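Local coordinates for protein methionine gamma-lyase (Trichomonas vaginalis, PDB 1PFF) that belongs to the Cys/Met metabolism family of PLP-dependent enzymes, assembling as four chains, each with a larger domain built on a seven-stranded sheet and a smaller C-terminal domain, at residues A28-F33 / T84-F89; Q208-F213 / E314-I319; L97-I102 / Y224-P229. All coordinates share one frame; numbering follows the deposited sequence.

Interaction 1. Residues A28-F33 / T84-F89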
ATOM      1  N   ALA A  28      24.462   8.710   3.749  1.00 13.48           N
ATOM      2  CA  ALA A  28      24.861   7.466   4.416  1.00 14.47           C
ATOM      3  C   ALA A  28      26.194   6.955   3.899  1.00 15.51           C
ATOM      4  O   ALA A  28      26.878   6.210   4.592  1.00 16.30           O
ATOM      5  CB  ALA A  28      23.797   6.374   4.274  1.00 14.30           C
ATOM      6  N   SER A  29      26.562   7.351   2.685  1.00 15.49           N
ATOM      7  CA  SER A  29      27.879   7.013   2.160  1.00 16.27           C
ATOM      8  C   SER A  29      28.939   7.953   2.762  1.00 16.64           C
ATOM      9  O   SER A  29      29.890   7.494   3.409  1.00 17.51           O
ATOM     10  CB  SER A  29      27.879   7.072   0.634  1.00 16.06           C
ATOM     11  OG  SER A  29      27.015   6.090   0.083  1.00 16.65           O
ATOM     12  N   VAL A  30      28.765   9.262   2.586  1.00 16.35           N
ATOM     13  CA  VAL A  30      29.802  10.215   3.008  1.00 16.02           C
ATOM     14  C   VAL A  30      30.017  10.330   4.519  1.00 15.61           C
ATOM     15  O   VAL A  30      31.161  10.287   4.968  1.00 15.56           O
ATOM     16  CB  VAL A  30      29.676  11.631   2.342  1.00 16.41           C
ATOM     17  CG1 VAL A  30      29.666  11.512   0.817  1.00 15.51           C
ATOM     18  CG2 VAL A  30      28.465  12.411   2.859  1.00 18.36           C
ATOM     19  N   TRP A  31      28.948  10.462   5.308  1.00 14.47           N
ATOM     20  CA  TRP A  31      29.136  10.591   6.759  1.00 14.46           C
ATOM     21  C   TRP A  31      29.791   9.329   7.342  1.00 14.02           C
ATOM     22  O   TRP A  31      30.570   9.414   8.285  1.00 13.98           O
ATOM     23  CB  TRP A  31      27.818  10.843   7.496  1.00 14.31           C
ATOM     24  CG  TRP A  31      27.119  12.162   7.248  1.00 15.37           C
ATOM     25  CD1 TRP A  31      25.948  12.348   6.561  1.00 17.08           C
ATOM     26  CD2 TRP A  31      27.494  13.453   7.747  1.00 16.05           C
ATOM     27  NE1 TRP A  31      25.586  13.675   6.582  1.00 17.65           N
ATOM     28  CE2 TRP A  31      26.524  14.380   7.293  1.00 17.12           C
ATOM     29  CE3 TRP A  31      28.566  13.932   8.514  1.00 17.04           C
ATOM     30  CZ2 TRP A  31      26.586  15.748   7.590  1.00 16.75           C
ATOM     31  CZ3 TRP A  31      28.628  15.300   8.811  1.00 17.45           C
ATOM     32  CH2 TRP A  31      27.638  16.188   8.346  1.00 17.59           C
ATOM     33  N   THR A  32      29.468   8.160   6.781  1.00 13.41           N
ATOM     34  CA  THR A  32      30.021   6.892   7.271  1.00 13.12           C
ATOM     35  C   THR A  32      31.548   6.826   7.184  1.00 13.25           C
ATOM     36  O   THR A  32      32.211   6.248   8.059  1.00 13.42           O
ATOM     37  CB  THR A  32      29.402   5.718   6.481  1.00 13.35           C
ATOM     38  OG1 THR A  32      27.996   5.660   6.745  1.00 13.89           O
ATOM     39  CG2 THR A  32      29.922   4.369   6.981  1.00 13.04           C
ATOM     40  N   PHE A  33      32.097   7.410   6.122  1.00 13.35           N
ATOM     41  CA  PHE A  33      33.512   7.230   5.789  1.00 14.04           C
ATOM     42  C   PHE A  33      34.375   8.466   6.017  1.00 14.27           C
ATOM     43  O   PHE A  33      35.551   8.516   5.615  1.00 14.62           O
ATOM     44  CB  PHE A  33      33.661   6.656   4.371  1.00 13.97           C
ATOM     45  CG  PHE A  33      33.072   5.272   4.231  1.00 14.83           C
ATOM     46  CD1 PHE A  33      31.888   5.069   3.521  1.00 15.96           C
ATOM     47  CD2 PHE A  33      33.671   4.187   4.855  1.00 15.88           C
ATOM     48  CE1 PHE A  33      31.319   3.788   3.421  1.00 14.62           C
ATOM     49  CE2 PHE A  33      33.121   2.903   4.752  1.00 15.51           C
ATOM     50  CZ  PHE A  33      31.941   2.710   4.036  1.00 16.22           C
ATOM     51  N   THR A  84      42.951  13.232   2.480  1.00 11.80           N
ATOM     52  CA  THR A  84      41.855  13.017   1.524  1.00 12.20           C
ATOM     53  C   THR A  84      41.260  11.619   1.691  1.00 11.88           C
ATOM     54  O   THR A  84      41.988  10.623   1.728  1.00 11.38           O
ATOM     55  CB  THR A  84      42.329  13.232   0.071  1.00 12.46           C
ATOM     56  OG1 THR A  84      42.812  14.573  -0.079  1.00 12.62           O
ATOM     57  CG2 THR A  84      41.137  13.167  -0.906  1.00 13.03           C
ATOM     58  N   ARG A  85      39.936  11.553   1.828  1.00 11.72           N
ATOM     59  CA  ARG A  85      39.268  10.265   2.006  1.00 11.56           C
ATOM     60  C   ARG A  85      38.279   9.938   0.898  1.00 11.21           C
ATOM     61  O   ARG A  85      38.002   8.767   0.653  1.00 11.08           O
ATOM     62  CB  ARG A  85      38.548  10.182   3.355  1.00 11.68           C
ATOM     63  CG  ARG A  85      39.444  10.433   4.542  1.00 12.94           C
ATOM     64  CD  ARG A  85      40.412   9.335   4.896  1.00 16.24           C
ATOM     65  NE  ARG A  85      41.307   9.827   5.951  1.00 19.97           N
ATOM     66  CZ  ARG A  85      42.547   9.411   6.177  1.00 22.07           C
ATOM     67  NH1 ARG A  85      43.093   8.460   5.434  1.00 22.02           N
ATOM     68  NH2 ARG A  85      43.245   9.953   7.175  1.00 23.29           N
ATOM     69  N   ILE A  86      37.747  10.968   0.247  1.00 11.06           N
ATOM     70  CA  ILE A  86      36.674  10.792  -0.730  1.00 10.47           C
ATOM     71  C   ILE A  86      36.828  11.741  -1.912  1.00 11.16           C
ATOM     72  O   ILE A  86      37.119  12.930  -1.730  1.00 10.79           O
ATOM     73  CB  ILE A  86      35.267  11.014  -0.079  1.00 10.55           C
ATOM     74  CG1 ILE A  86      34.932   9.885   0.918  1.00 10.22           C
ATOM     75  CG2 ILE A  86      34.190  11.110  -1.173  1.00  9.60           C
ATOM     76  CD1 ILE A  86      33.636  10.106   1.737  1.00 10.74           C
ATOM     77  N   VAL A  87      36.602  11.197  -3.107  1.00 10.23           N
ATOM     78  CA  VAL A  87      36.427  11.978  -4.337  1.00 11.18           C
ATOM     79  C   VAL A  87      34.989  11.749  -4.813  1.00 11.19           C
ATOM     80  O   VAL A  87      34.581  10.603  -5.021  1.00 11.86           O
ATOM     81  CB  VAL A  87      37.447  11.539  -5.421  1.00 11.22           C
ATOM     82  CG1 VAL A  87      37.115  12.137  -6.803  1.00 12.04           C
ATOM     83  CG2 VAL A  87      38.876  11.921  -4.995  1.00 10.85           C
ATOM     84  N   TYR A  88      34.218  12.827  -4.950  1.00 11.24           N
ATOM     85  CA  TYR A  88      32.788  12.730  -5.270  1.00 11.74           C
ATOM     86  C   TYR A  88      32.395  13.554  -6.499  1.00 11.48           C
ATOM     87  O   TYR A  88      32.788  14.714  -6.618  1.00 11.60           O
ATOM     88  CB  TYR A  88      31.933  13.183  -4.070  1.00 11.69           C
ATOM     89  CG  TYR A  88      30.437  13.057  -4.324  1.00 13.18           C
ATOM     90  CD1 TYR A  88      29.740  14.041  -5.035  1.00 14.26           C
ATOM     91  CD2 TYR A  88      29.727  11.946  -3.865  1.00 12.83           C
ATOM     92  CE1 TYR A  88      28.381  13.920  -5.281  1.00 14.63           C
ATOM     93  CE2 TYR A  88      28.359  11.819  -4.106  1.00 14.19           C
ATOM     94  CZ  TYR A  88      27.701  12.806  -4.820  1.00 15.27           C
ATOM     95  OH  TYR A  88      26.356  12.696  -5.062  1.00 17.65           O
ATOM     96  N   PHE A  89      31.609  12.955  -7.400  1.00 11.04           N
ATOM     97  CA  PHE A  89      31.027  13.687  -8.528  1.00 11.24           C
ATOM     98  C   PHE A  89      29.793  12.997  -9.139  1.00 11.55           C
ATOM     99  O   PHE A  89      29.506  11.827  -8.860  1.00 11.00           O
ATOM    100  CB  PHE A  89      32.077  13.959  -9.628  1.00 10.73           C
ATOM    101  CG  PHE A  89      32.689  12.710 -10.241  1.00 10.72           C
ATOM    102  CD1 PHE A  89      32.230  12.222 -11.456  1.00 11.50           C
ATOM    103  CD2 PHE A  89      33.756  12.049  -9.611  1.00 10.90           C
ATOM    104  CE1 PHE A  89      32.796  11.079 -12.038  1.00 11.18           C
ATOM    105  CE2 PHE A  89      34.327  10.913 -10.177  1.00 10.52           C
ATOM    106  CZ  PHE A  89      33.846  10.424 -11.398  1.00 12.48           C
TER
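The methyl end of I86 rests against the backbone of V30, with CD1 of I86 lying 4.0 Å from CA of V30. This branch makes the closer-packed part of the contact. In I86, CG1 stands beside the backbone N (chi1 -69°) and the chain then runs on extended, so that CD1 is carried off the strand onto the helix surface, between one turn and the next. There it meets CB of V30 at 4.3 Å and, roughly at a right angle to that direction, CB of F33 at 4.3 Å. V30 and I86 are both buried; L53 of helix 48-60 adds to the cover over V30, and L34 touches I86. The side-chain contacts are apolar, although backbone carbonyl oxygens of the helix also border them.

Toward R85 the packing slackens. The F33 carbonyl oxygen lies over CB of R85 at 4.1 Å, and beyond that the two residues part. R85 bends at its second torsion (chi2 -73°), which takes its guanidinium away from the helix; NE forms a salt bridge with D38, and a bound di(hydroxyethyl)ether, probably from the crystallisation liquor, lies about 3 Å from the side chain. F33 turns its ring away from the strand, and CG2 of T32 sits over the centre of one ring face, 3.8 Å above the plane. Both R85 and F33 are partly exposed.

The helix and strand segments run nearly antiparallel, their axes 9.3 Å apart. Helix 22-33 links strand 15-19 to strand 39-43, which neighbours 84-90 and runs parallel to it. A helix returning across the face of a largely parallel seven-stranded sheet, with strand order 1-7-6-5-4-2-3, is characteristic of the larger domain of fold type I PLP-dependent enzymes.

Interaction 2. Residues Q208-F213 / E314-I319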
ATOM      1  N   GLN A 208      18.136  12.224 -27.980  1.00 12.54           N
ATOM      2  CA  GLN A 208      19.059  12.482 -29.106  1.00 12.80           C
ATOM      3  C   GLN A 208      18.325  13.271 -30.200  1.00 13.10           C
ATOM      4  O   GLN A 208      18.837  14.271 -30.716  1.00 12.64           O
ATOM      5  CB  GLN A 208      19.647  11.174 -29.674  1.00 13.35           C
ATOM      6  CG  GLN A 208      20.728  11.384 -30.759  1.00 13.95           C
ATOM      7  CD  GLN A 208      21.990  12.073 -30.224  1.00 15.87           C
ATOM      8  OE1 GLN A 208      22.471  11.727 -29.152  1.00 16.41           O
ATOM      9  NE2 GLN A 208      22.529  13.030 -30.981  1.00 15.90           N
ATOM     10  N   LYS A 209      17.112  12.827 -30.523  1.00 13.55           N
ATOM     11  CA  LYS A 209      16.305  13.460 -31.569  1.00 14.49           C
ATOM     12  C   LYS A 209      15.879  14.878 -31.200  1.00 14.06           C
ATOM     13  O   LYS A 209      15.989  15.787 -32.024  1.00 14.03           O
ATOM     14  CB  LYS A 209      15.077  12.606 -31.905  1.00 15.11           C
ATOM     15  CG  LYS A 209      15.413  11.239 -32.497  1.00 18.61           C
ATOM     16  CD  LYS A 209      15.798  11.347 -33.965  1.00 23.76           C
ATOM     17  CE  LYS A 209      15.197  10.205 -34.775  1.00 25.92           C
ATOM     18  NZ  LYS A 209      14.428  10.733 -35.946  1.00 28.83           N
ATOM     19  N   VAL A 210      15.404  15.052 -29.962  1.00 13.66           N
ATOM     20  CA  VAL A 210      15.027  16.366 -29.442  1.00 13.42           C
ATOM     21  C   VAL A 210      16.245  17.312 -29.444  1.00 13.62           C
ATOM     22  O   VAL A 210      16.156  18.460 -29.889  1.00 13.03           O
ATOM     23  CB  VAL A 210      14.378  16.255 -28.041  1.00 13.63           C
ATOM     24  CG1 VAL A 210      14.129  17.630 -27.421  1.00 14.08           C
ATOM     25  CG2 VAL A 210      13.058  15.472 -28.113  1.00 13.74           C
ATOM     26  N   ALA A 211      17.379  16.817 -28.957  1.00 13.70           N
ATOM     27  CA  ALA A 211      18.599  17.618 -28.905  1.00 14.08           C
ATOM     28  C   ALA A 211      18.988  18.124 -30.300  1.00 14.13           C
ATOM     29  O   ALA A 211      19.343  19.290 -30.472  1.00 13.63           O
ATOM     30  CB  ALA A 211      19.742  16.822 -28.260  1.00 13.61           C
ATOM     31  N   GLU A 212      18.897  17.255 -31.300  1.00 14.80           N
ATOM     32  CA  GLU A 212      19.226  17.643 -32.670  1.00 16.28           C
ATOM     33  C   GLU A 212      18.237  18.667 -33.230  1.00 16.34           C
ATOM     34  O   GLU A 212      18.639  19.613 -33.923  1.00 16.36           O
ATOM     35  CB  GLU A 212      19.340  16.406 -33.567  1.00 16.45           C
ATOM     36  CG  GLU A 212      20.577  15.580 -33.228  1.00 19.44           C
ATOM     37  CD  GLU A 212      20.648  14.256 -33.964  1.00 23.59           C
ATOM     38  OE1 GLU A 212      21.710  13.595 -33.886  1.00 25.33           O
ATOM     39  OE2 GLU A 212      19.652  13.872 -34.610  1.00 25.24           O
ATOM     40  N   PHE A 213      16.956  18.502 -32.902  1.00 16.66           N
ATOM     41  CA  PHE A 213      15.934  19.467 -33.315  1.00 16.79           C
ATOM     42  C   PHE A 213      16.244  20.841 -32.702  1.00 17.30           C
ATOM     43  O   PHE A 213      16.188  21.867 -33.394  1.00 17.16           O
ATOM     44  CB  PHE A 213      14.517  18.996 -32.923  1.00 17.21           C
ATOM     45  CG  PHE A 213      13.569  20.126 -32.621  1.00 17.14           C
ATOM     46  CD1 PHE A 213      12.984  20.853 -33.655  1.00 18.73           C
ATOM     47  CD2 PHE A 213      13.288  20.484 -31.305  1.00 18.95           C
ATOM     48  CE1 PHE A 213      12.123  21.925 -33.385  1.00 18.92           C
ATOM     49  CE2 PHE A 213      12.433  21.550 -31.023  1.00 20.62           C
ATOM     50  CZ  PHE A 213      11.847  22.274 -32.071  1.00 19.38           C
ATOM     51  N   GLU A 314       7.113   9.730 -24.411  1.00 18.60           N
ATOM     52  CA  GLU A 314       6.038  10.031 -25.367  1.00 19.03           C
ATOM     53  C   GLU A 314       6.538   9.850 -26.802  1.00 18.88           C
ATOM     54  O   GLU A 314       7.747   9.763 -27.034  1.00 18.95           O
ATOM     55  CB  GLU A 314       5.533  11.469 -25.179  1.00 19.32           C
ATOM     56  CG  GLU A 314       5.008  11.804 -23.785  1.00 20.64           C
ATOM     57  CD  GLU A 314       6.042  12.497 -22.907  1.00 22.09           C
ATOM     58  OE1 GLU A 314       7.257  12.283 -23.112  1.00 22.56           O
ATOM     59  OE2 GLU A 314       5.635  13.254 -22.002  1.00 23.35           O
ATOM     60  N   ASN A 315       5.615   9.793 -27.767  1.00 18.30           N
ATOM     61  CA  ASN A 315       5.994   9.860 -29.179  1.00 18.52           C
ATOM     62  C   ASN A 315       6.882  11.080 -29.388  1.00 17.88           C
ATOM     63  O   ASN A 315       6.490  12.192 -29.040  1.00 17.46           O
ATOM     64  CB  ASN A 315       4.755   9.967 -30.072  1.00 18.97           C
ATOM     65  CG  ASN A 315       5.080   9.848 -31.563  1.00 21.35           C
ATOM     66  OD1 ASN A 315       6.046  10.428 -32.069  1.00 22.38           O
ATOM     67  ND2 ASN A 315       4.248   9.104 -32.275  1.00 25.56           N
ATOM     68  N   VAL A 316       8.074  10.872 -29.942  1.00 17.73           N
ATOM     69  CA  VAL A 316       9.058  11.956 -30.069  1.00 17.75           C
ATOM     70  C   VAL A 316       8.540  13.132 -30.902  1.00 17.42           C
ATOM     71  O   VAL A 316       8.856  14.283 -30.621  1.00 17.41           O
ATOM     72  CB  VAL A 316      10.444  11.446 -30.593  1.00 17.71           C
ATOM     73  CG1 VAL A 316      10.370  10.982 -32.053  1.00 18.30           C
ATOM     74  CG2 VAL A 316      11.520  12.509 -30.392  1.00 18.48           C
ATOM     75  N   GLN A 317       7.732  12.830 -31.912  1.00 17.66           N
ATOM     76  CA  GLN A 317       7.178  13.861 -32.785  1.00 18.14           C
ATOM     77  C   GLN A 317       6.256  14.806 -32.011  1.00 17.66           C
ATOM     78  O   GLN A 317       6.275  16.001 -32.252  1.00 17.68           O
ATOM     79  CB  GLN A 317       6.452  13.235 -33.979  1.00 18.43           C
ATOM     80  CG  GLN A 317       6.318  14.155 -35.206  1.00 21.66           C
ATOM     81  CD  GLN A 317       7.577  14.958 -35.496  1.00 24.98           C
ATOM     82  OE1 GLN A 317       8.630  14.384 -35.776  1.00 27.78           O
ATOM     83  NE2 GLN A 317       7.478  16.287 -35.409  1.00 25.94           N
ATOM     84  N   ASP A 318       5.464  14.262 -31.082  1.00 17.44           N
ATOM     85  CA  ASP A 318       4.609  15.074 -30.210  1.00 17.39           C
ATOM     86  C   ASP A 318       5.419  16.019 -29.333  1.00 17.16           C
ATOM     87  O   ASP A 318       5.021  17.165 -29.107  1.00 17.78           O
ATOM     88  CB  ASP A 318       3.768  14.192 -29.298  1.00 17.29           C
ATOM     89  CG  ASP A 318       2.740  13.381 -30.045  1.00 18.22           C
ATOM     90  OD1 ASP A 318       2.352  13.765 -31.174  1.00 18.96           O
ATOM     91  OD2 ASP A 318       2.263  12.340 -29.553  1.00 18.27           O
ATOM     92  N   ILE A 319       6.551  15.529 -28.833  1.00 16.68           N
ATOM     93  CA  ILE A 319       7.434  16.344 -28.013  1.00 16.03           C
ATOM     94  C   ILE A 319       8.007  17.464 -28.870  1.00 16.00           C
ATOM     95  O   ILE A 319       7.962  18.623 -28.473  1.00 15.39           O
ATOM     96  CB  ILE A 319       8.571  15.491 -27.388  1.00 15.96           C
ATOM     97  CG1 ILE A 319       7.993  14.348 -26.533  1.00 14.85           C
ATOM     98  CG2 ILE A 319       9.523  16.372 -26.577  1.00 15.93           C
ATOM     99  CD1 ILE A 319       9.061  13.358 -26.011  1.00 13.13           C
TER
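V316 sets one methyl, CG2, against two residues of the facing helix, 3.9 Å from CB of K209 and 4.0 Å from CG2 of V210. With CG1 of V316 placed between the backbone N and the carbonyl carbon (chi1 68°), CG2 is left anti to the N, and it is this branch that reaches the other helix. The V210 and V316 side chains slide past one another in opposite directions, meeting at their methyl groups. I319, one turn farther along, lies across V210 at about a right angle; its CG2 comes within 4.0 Å of CG2 of V210, so that a single valine methyl serves both partners. K209 contributes the base of its side chain and then bends repeatedly toward its exposed end.

V316 is the first residue of its helix, and N315 caps the start: its OD1 accepts from the backbone N of Q317 at 2.9 Å, with the donor tilted 18° from the carbonyl plane. The contact joins the long helix 183-216 to the N-terminal end of helix 316-328. V210 also touches L323 farther along that helix and I248 on strand 247-251, so helix 183-216 meets both here.

Interaction 3. Residues L97-I102 / Y224-P229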
ATOM      1  N   LEU A  97      25.117  19.596 -18.036  1.00 14.18           N
ATOM      2  CA  LEU A  97      25.441  18.236 -18.489  1.00 14.16           C
ATOM      3  C   LEU A  97      26.936  18.066 -18.752  1.00 13.23           C
ATOM      4  O   LEU A  97      27.350  17.352 -19.671  1.00 12.11           O
ATOM      5  CB  LEU A  97      24.623  17.863 -19.742  1.00 14.88           C
ATOM      6  CG  LEU A  97      23.111  17.546 -19.738  1.00 16.77           C
ATOM      7  CD1 LEU A  97      22.763  16.410 -18.773  1.00 20.03           C
ATOM      8  CD2 LEU A  97      22.256  18.773 -19.456  1.00 18.96           C
ATOM      9  N   LYS A  98      27.746  18.747 -17.948  1.00 12.45           N
ATOM     10  CA  LYS A  98      29.189  18.555 -18.012  1.00 11.82           C
ATOM     11  C   LYS A  98      29.514  17.075 -17.850  1.00 11.49           C
ATOM     12  O   LYS A  98      28.949  16.391 -16.984  1.00 12.00           O
ATOM     13  CB  LYS A  98      29.879  19.370 -16.931  1.00 11.71           C
ATOM     14  CG  LYS A  98      31.406  19.385 -17.054  1.00 12.00           C
ATOM     15  CD  LYS A  98      32.005  20.248 -15.951  1.00 13.02           C
ATOM     16  CE  LYS A  98      32.254  19.422 -14.680  1.00 13.16           C
ATOM     17  NZ  LYS A  98      32.688  20.326 -13.570  1.00 13.33           N
ATOM     18  N   VAL A  99      30.430  16.583 -18.679  1.00 11.41           N
ATOM     19  CA  VAL A  99      30.805  15.171 -18.638  1.00 11.05           C
ATOM     20  C   VAL A  99      32.156  14.985 -17.949  1.00 10.93           C
ATOM     21  O   VAL A  99      33.139  15.634 -18.309  1.00 11.42           O
ATOM     22  CB  VAL A  99      30.853  14.558 -20.067  1.00 11.07           C
ATOM     23  CG1 VAL A  99      31.347  13.121 -20.011  1.00 10.69           C
ATOM     24  CG2 VAL A  99      29.473  14.639 -20.745  1.00 11.53           C
ATOM     25  N   ILE A 100      32.203  14.112 -16.951  1.00 10.29           N
ATOM     26  CA  ILE A 100      33.461  13.799 -16.276  1.00 10.48           C
ATOM     27  C   ILE A 100      33.910  12.386 -16.655  1.00 10.75           C
ATOM     28  O   ILE A 100      33.119  11.431 -16.581  1.00  9.96           O
ATOM     29  CB  ILE A 100      33.314  13.960 -14.741  1.00 10.56           C
ATOM     30  CG1 ILE A 100      32.961  15.415 -14.402  1.00 10.48           C
ATOM     31  CG2 ILE A 100      34.601  13.516 -14.015  1.00 10.98           C
ATOM     32  CD1 ILE A 100      32.276  15.605 -13.017  1.00 10.75           C
ATOM     33  N   ASP A 101      35.176  12.268 -17.060  1.00 10.61           N
ATOM     34  CA  ASP A 101      35.760  10.983 -17.407  1.00 11.15           C
ATOM     35  C   ASP A 101      35.927  10.120 -16.148  1.00 11.02           C
ATOM     36  O   ASP A 101      36.833  10.350 -15.336  1.00  9.91           O
ATOM     37  CB  ASP A 101      37.101  11.201 -18.122  1.00 11.74           C
ATOM     38  CG  ASP A 101      37.649   9.933 -18.734  1.00 12.75           C
ATOM     39  OD1 ASP A 101      38.301  10.035 -19.790  1.00 15.27           O
ATOM     40  OD2 ASP A 101      37.506   8.797 -18.232  1.00 12.22           O
ATOM     41  N   ILE A 102      35.042   9.132 -15.990  1.00 11.14           N
ATOM     42  CA  ILE A 102      35.015   8.303 -14.775  1.00 11.07           C
ATOM     43  C   ILE A 102      36.319   7.525 -14.606  1.00 11.28           C
ATOM     44  O   ILE A 102      36.948   7.575 -13.544  1.00 10.02           O
ATOM     45  CB  ILE A 102      33.791   7.333 -14.779  1.00 11.42           C
ATOM     46  CG1 ILE A 102      32.462   8.113 -14.762  1.00 10.97           C
ATOM     47  CG2 ILE A 102      33.871   6.362 -13.606  1.00 10.13           C
ATOM     48  CD1 ILE A 102      31.229   7.241 -15.096  1.00 10.79           C
ATOM     49  N   TYR A 224      22.944  21.933 -24.558  1.00 15.02           N
ATOM     50  CA  TYR A 224      23.811  21.109 -23.729  1.00 14.79           C
ATOM     51  C   TYR A 224      23.258  19.691 -23.695  1.00 14.35           C
ATOM     52  O   TYR A 224      22.241  19.424 -23.059  1.00 14.07           O
ATOM     53  CB  TYR A 224      23.928  21.710 -22.326  1.00 15.24           C
ATOM     54  CG  TYR A 224      24.290  23.179 -22.354  1.00 15.81           C
ATOM     55  CD1 TYR A 224      23.305  24.168 -22.270  1.00 17.10           C
ATOM     56  CD2 TYR A 224      25.622  23.578 -22.478  1.00 16.22           C
ATOM     57  CE1 TYR A 224      23.646  25.527 -22.308  1.00 16.92           C
ATOM     58  CE2 TYR A 224      25.969  24.923 -22.520  1.00 16.73           C
ATOM     59  CZ  TYR A 224      24.983  25.886 -22.434  1.00 17.26           C
ATOM     60  OH  TYR A 224      25.332  27.214 -22.472  1.00 19.17           O
ATOM     61  N   TYR A 225      23.897  18.799 -24.446  1.00 14.26           N
ATOM     62  CA  TYR A 225      23.494  17.389 -24.503  1.00 13.63           C
ATOM     63  C   TYR A 225      24.697  16.529 -24.890  1.00 13.50           C
ATOM     64  O   TYR A 225      25.332  16.779 -25.921  1.00 13.96           O
ATOM     65  CB  TYR A 225      22.323  17.167 -25.478  1.00 13.37           C
ATOM     66  CG  TYR A 225      21.840  15.726 -25.476  1.00 11.79           C
ATOM     67  CD1 TYR A 225      21.216  15.183 -24.348  1.00 12.27           C
ATOM     68  CD2 TYR A 225      22.047  14.895 -26.579  1.00 11.63           C
ATOM     69  CE1 TYR A 225      20.784  13.849 -24.318  1.00 12.66           C
ATOM     70  CE2 TYR A 225      21.614  13.548 -26.566  1.00 11.56           C
ATOM     71  CZ  TYR A 225      20.994  13.036 -25.426  1.00 12.48           C
ATOM     72  OH  TYR A 225      20.564  11.729 -25.403  1.00 13.93           O
ATOM     73  N   PRO A 226      25.049  15.554 -24.050  1.00 13.76           N
ATOM     74  CA  PRO A 226      26.243  14.721 -24.287  1.00 13.23           C
ATOM     75  C   PRO A 226      26.316  14.034 -25.659  1.00 12.67           C
ATOM     76  O   PRO A 226      27.419  13.807 -26.145  1.00 12.45           O
ATOM     77  CB  PRO A 226      26.177  13.687 -23.158  1.00 13.60           C
ATOM     78  CG  PRO A 226      25.464  14.415 -22.056  1.00 13.28           C
ATOM     79  CD  PRO A 226      24.391  15.214 -22.772  1.00 13.85           C
ATOM     80  N   GLY A 227      25.170  13.743 -26.270  1.00 12.77           N
ATOM     81  CA  GLY A 227      25.123  13.110 -27.577  1.00 12.59           C
ATOM     82  C   GLY A 227      25.444  13.995 -28.773  1.00 12.83           C
ATOM     83  O   GLY A 227      25.613  13.492 -29.884  1.00 12.83           O
ATOM     84  N   LEU A 228      25.513  15.302 -28.566  1.00 12.80           N
ATOM     85  CA  LEU A 228      25.890  16.224 -29.649  1.00 13.47           C
ATOM     86  C   LEU A 228      27.410  16.286 -29.785  1.00 13.98           C
ATOM     87  O   LEU A 228      28.111  16.468 -28.786  1.00 13.73           O
ATOM     88  CB  LEU A 228      25.328  17.629 -29.414  1.00 13.50           C
ATOM     89  CG  LEU A 228      23.805  17.791 -29.390  1.00 14.86           C
ATOM     90  CD1 LEU A 228      23.459  19.226 -29.042  1.00 16.44           C
ATOM     91  CD2 LEU A 228      23.141  17.369 -30.714  1.00 15.17           C
ATOM     92  N   PRO A 229      27.922  16.117 -31.004  1.00 14.52           N
ATOM     93  CA  PRO A 229      29.365  16.252 -31.252  1.00 15.26           C
ATOM     94  C   PRO A 229      29.934  17.617 -30.831  1.00 15.88           C
ATOM     95  O   PRO A 229      31.122  17.690 -30.545  1.00 16.69           O
ATOM     96  CB  PRO A 229      29.486  16.021 -32.758  1.00 15.41           C
ATOM     97  CG  PRO A 229      28.277  15.155 -33.087  1.00 15.48           C
ATOM     98  CD  PRO A 229      27.185  15.701 -32.216  1.00 14.69           C
TER
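L97 lies across the ring of P226 at about a right angle, with both its CB and its CG at 4.0 Å from the proline CD. Its CD2 continues past the ring to the backbone of Y224, ending 3.7 Å from its carbonyl oxygen. CB of P226 receives CG2 of V99 at 4.2 Å, the methyl that stands beside the V99 backbone N. The contact is buried.

P226 lies in a type I beta turn from Y225 to L228, which fixes the backbone around it and is closed by L228 N donating to Y225 O at 3.0 Å; the proline takes the second place, where its phi of -54° fits the turn. The contact brings the connection that follows strand 84-90 of the seven-stranded sheet up to the loop leaving strand 223-224, at the edge of the smaller sheet, and so bridges the two halves of the fold.

Farther out, H231 hydrogen-bonds to the L97 carbonyl and H234 to that of P226. CB of Y224 touches CD2 of L97 (4.4 Å), while the ring end leads away, its hydroxyl hydrogen-bonded to D251. D101 caps helix 102-109 and forms a salt bridge with K239.

How the interactions relate
Interaction 3 stands between the other two and touches both. On one side CE1 of F89, on the strand of interaction 1, packs 3.6 Å from CG2 of I100. On the other, helix 183-216, which carries Q208-F213 of interaction 2, packs on the Y225-L228 turn: CB of A211 comes 3.4 Å from CD2 of Y225, and Q208 reaches the carbonyl of G227 through a weak hydrogen bond. Interactions 1 and 2 do not meet; their centres are 38 Å apart, on opposite sides of the chain's centre. Along the sequence interaction 1 closes before the others open, whereas the segments of interactions 2 and 3 alternate, so that 97-102 is linked to the C-terminal part.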